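Local coordinates for protein diaminopimelate decarboxylase (Helicobacter pylori, PDB 2QGH) that catalyses the pyridoxal-phosphate-dependent decarboxylation of meso-diaminopimelate to L-lysine, the last step of bacterial lysine biosynthesis, at residues Pro158-Lys163 with Pro215-Ala219. Sequence-based numbering, arbitrary orientation.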
ATOM      1  N   PRO A 158     -28.337   1.975   3.853  1.00 37.05           N
ATOM      2  CA  PRO A 158     -29.339   2.466   4.803  1.00 38.03           C
ATOM      3  C   PRO A 158     -29.047   3.893   5.261  1.00 39.67           C
ATOM      4  O   PRO A 158     -29.690   4.405   6.180  1.00 40.94           O
ATOM      5  CB  PRO A 158     -29.229   1.467   5.945  1.00 37.73           C
ATOM      6  CG  PRO A 158     -27.746   1.239   6.000  1.00 37.31           C
ATOM      7  CD  PRO A 158     -27.389   1.064   4.524  1.00 38.42           C
ATOM      8  N   ASN A 159     -28.077   4.526   4.610  1.00 40.31           N
ATOM      9  CA  ASN A 159     -27.667   5.888   4.938  1.00 41.97           C
ATOM     10  C   ASN A 159     -27.502   6.091   6.442  1.00 41.55           C
ATOM     11  O   ASN A 159     -28.144   6.957   7.036  1.00 41.16           O
ATOM     12  CB  ASN A 159     -28.671   6.904   4.381  1.00 43.30           C
ATOM     13  CG  ASN A 159     -28.178   8.340   4.507  1.00 45.91           C
ATOM     14  OD1 ASN A 159     -26.971   8.604   4.443  1.00 47.02           O
ATOM     15  ND2 ASN A 159     -29.110   9.278   4.666  1.00 44.99           N
ATOM     16  N   ILE A 160     -26.641   5.279   7.051  1.00 41.15           N
ATOM     17  CA  ILE A 160     -26.380   5.370   8.482  1.00 41.75           C
ATOM     18  C   ILE A 160     -24.875   5.460   8.753  1.00 42.24           C
ATOM     19  O   ILE A 160     -24.078   4.707   8.190  1.00 42.31           O
ATOM     20  CB  ILE A 160     -26.960   4.151   9.240  1.00 41.94           C
ATOM     21  CG1 ILE A 160     -28.473   4.067   9.025  1.00 39.73           C
ATOM     22  CG2 ILE A 160     -26.659   4.275  10.731  1.00 43.27           C
ATOM     23  CD1 ILE A 160     -29.108   2.834   9.629  1.00 37.28           C
ATOM     24  N   ASP A 161     -24.498   6.398   9.617  1.00 42.23           N
ATOM     25  CA  ASP A 161     -23.103   6.620   9.990  1.00 41.35           C
ATOM     26  C   ASP A 161     -22.647   5.517  10.951  1.00 40.17           C
ATOM     27  O   ASP A 161     -23.165   5.395  12.059  1.00 39.84           O
ATOM     28  CB  ASP A 161     -22.982   7.996  10.657  1.00 42.35           C
ATOM     29  CG  ASP A 161     -21.555   8.358  11.012  1.00 42.87           C
ATOM     30  OD1 ASP A 161     -20.988   9.256  10.353  1.00 43.31           O
ATOM     31  OD2 ASP A 161     -21.004   7.746  11.950  1.00 41.50           O
ATOM     32  N   ALA A 162     -21.673   4.716  10.526  1.00 39.12           N
ATOM     33  CA  ALA A 162     -21.174   3.618  11.354  1.00 39.13           C
ATOM     34  C   ALA A 162     -20.302   4.084  12.526  1.00 39.34           C
ATOM     35  O   ALA A 162     -19.967   3.295  13.416  1.00 38.22           O
ATOM     36  CB  ALA A 162     -20.398   2.635  10.487  1.00 38.92           C
ATOM     37  N   LYS A 163     -19.939   5.363  12.521  1.00 38.46           N
ATOM     38  CA  LYS A 163     -19.112   5.937  13.577  1.00 39.03           C
ATOM     39  C   LYS A 163     -17.738   5.273  13.667  1.00 38.95           C
ATOM     40  O   LYS A 163     -17.366   4.724  14.707  1.00 38.79           O
ATOM     41  CB  LYS A 163     -19.826   5.837  14.935  1.00 39.27           C
ATOM     42  CG  LYS A 163     -21.072   6.715  15.066  1.00 41.27           C
ATOM     43  CD  LYS A 163     -21.598   6.726  16.498  1.00 43.10           C
ATOM     44  CE  LYS A 163     -20.532   7.241  17.465  1.00 47.23           C
ATOM     45  NZ  LYS A 163     -21.007   7.331  18.875  1.00 49.52           N
ATOM     46  N   PRO A 215     -25.410   1.639  15.645  1.00 32.78           N
ATOM     47  CA  PRO A 215     -25.545   1.831  14.198  1.00 31.44           C
ATOM     48  C   PRO A 215     -25.878   0.534  13.457  1.00 30.95           C
ATOM     49  O   PRO A 215     -26.667   0.533  12.514  1.00 31.25           O
ATOM     50  CB  PRO A 215     -24.190   2.407  13.799  1.00 30.53           C
ATOM     51  CG  PRO A 215     -23.778   3.154  15.015  1.00 31.08           C
ATOM     52  CD  PRO A 215     -24.126   2.178  16.118  1.00 31.40           C
ATOM     53  N   ILE A 216     -25.283  -0.568  13.895  1.00 30.97           N
ATOM     54  CA  ILE A 216     -25.519  -1.865  13.272  1.00 29.97           C
ATOM     55  C   ILE A 216     -26.986  -2.256  13.447  1.00 31.53           C
ATOM     56  O   ILE A 216     -27.675  -2.600  12.475  1.00 32.63           O
ATOM     57  CB  ILE A 216     -24.601  -2.939  13.897  1.00 28.76           C
ATOM     58  CG1 ILE A 216     -23.139  -2.515  13.724  1.00 26.32           C
ATOM     59  CG2 ILE A 216     -24.836  -4.294  13.237  1.00 27.30           C
ATOM     60  CD1 ILE A 216     -22.148  -3.367  14.489  1.00 27.73           C
ATOM     61  N   ILE A 217     -27.465  -2.182  14.687  1.00 32.00           N
ATOM     62  CA  ILE A 217     -28.851  -2.511  15.002  1.00 30.45           C
ATOM     63  C   ILE A 217     -29.826  -1.628  14.225  1.00 30.26           C
ATOM     64  O   ILE A 217     -30.806  -2.122  13.660  1.00 28.75           O
ATOM     65  CB  ILE A 217     -29.118  -2.367  16.506  1.00 30.70           C
ATOM     66  CG1 ILE A 217     -28.204  -3.319  17.269  1.00 30.50           C
ATOM     67  CG2 ILE A 217     -30.582  -2.661  16.814  1.00 29.93           C
ATOM     68  CD1 ILE A 217     -28.295  -4.758  16.782  1.00 34.01           C
ATOM     69  N   GLU A 218     -29.553  -0.326  14.183  1.00 29.44           N
ATOM     70  CA  GLU A 218     -30.418   0.585  13.451  1.00 30.12           C
ATOM     71  C   GLU A 218     -30.485   0.152  11.989  1.00 30.38           C
ATOM     72  O   GLU A 218     -31.540   0.198  11.367  1.00 31.39           O
ATOM     73  CB  GLU A 218     -29.898   2.016  13.542  1.00 31.30           C
ATOM     74  CG  GLU A 218     -30.782   3.030  12.831  1.00 33.75           C
ATOM     75  CD  GLU A 218     -30.199   4.437  12.847  1.00 36.05           C
ATOM     76  OE1 GLU A 218     -30.777   5.335  12.191  1.00 36.44           O
ATOM     77  OE2 GLU A 218     -29.163   4.644  13.514  1.00 37.06           O
ATOM     78  N   ALA A 219     -29.355  -0.285  11.446  1.00 30.04           N
ATOM     79  CA  ALA A 219     -29.310  -0.729  10.057  1.00 29.13           C
ATOM     80  C   ALA A 219     -30.118  -2.016   9.882  1.00 27.78           C
ATOM     81  O   ALA A 219     -30.834  -2.180   8.899  1.00 27.55           O
ATOM     82  CB  ALA A 219     -27.865  -0.947   9.626  1.00 27.99           C
TER
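Ile-160 makes two of the three apolar side-chain contacts here, sending CD1 against the turn of helix 213-232 formed by Pro-215 to Ala-219. CG1 stands beside the backbone N, anti to the carbonyl carbon (chi1 -59°), and CD1 continues it in extended form, ending 3.6 Å from the CA of Ala-219 and 4.0 Å from its CB. The second methyl, CG2, faces the first residue of the turn, 4.4 Å from Pro-215 CB. Pro-158 adds a looser touch through CG, 4.2 Å from Ala-219 CB.

Glu-218 leans over the same isoleucine with its aliphatic part. CG sits 3.6 Å from Ile-160 CD1. It is anti to the backbone N (chi1 -178°) and the chain runs on extended, crossing the isoleucine at a slant, which lays the carboxylate against its branches, OE2 3.8 Å from Ile-160 CG2. The charge itself is answered along the helix, where OE1 forms a salt bridge with Lys-222.

Pro-215 meets backbone more than side chains: its CB lies 3.6 Å from Asp-161 O, and its ring also packs beside the CA of Ala-162. No hydrogen bond links the two segments, which meet by packing alone; Ile-160 is also bonded through its backbone to Gly-171.

The loop follows strand 150-155 of the parallel eight-stranded barrel, a TIM-like fold that binds the cofactor, and helix 213-232 follows the next strand, 197-203. The contact therefore joins successive beta-alpha units, with the side chain of Ala-162 about 10 Å from the bound pyridoxal phosphate, while Phe-204 and Ile-206, just after strand 197-203, touch Ala-219 and Pro-158.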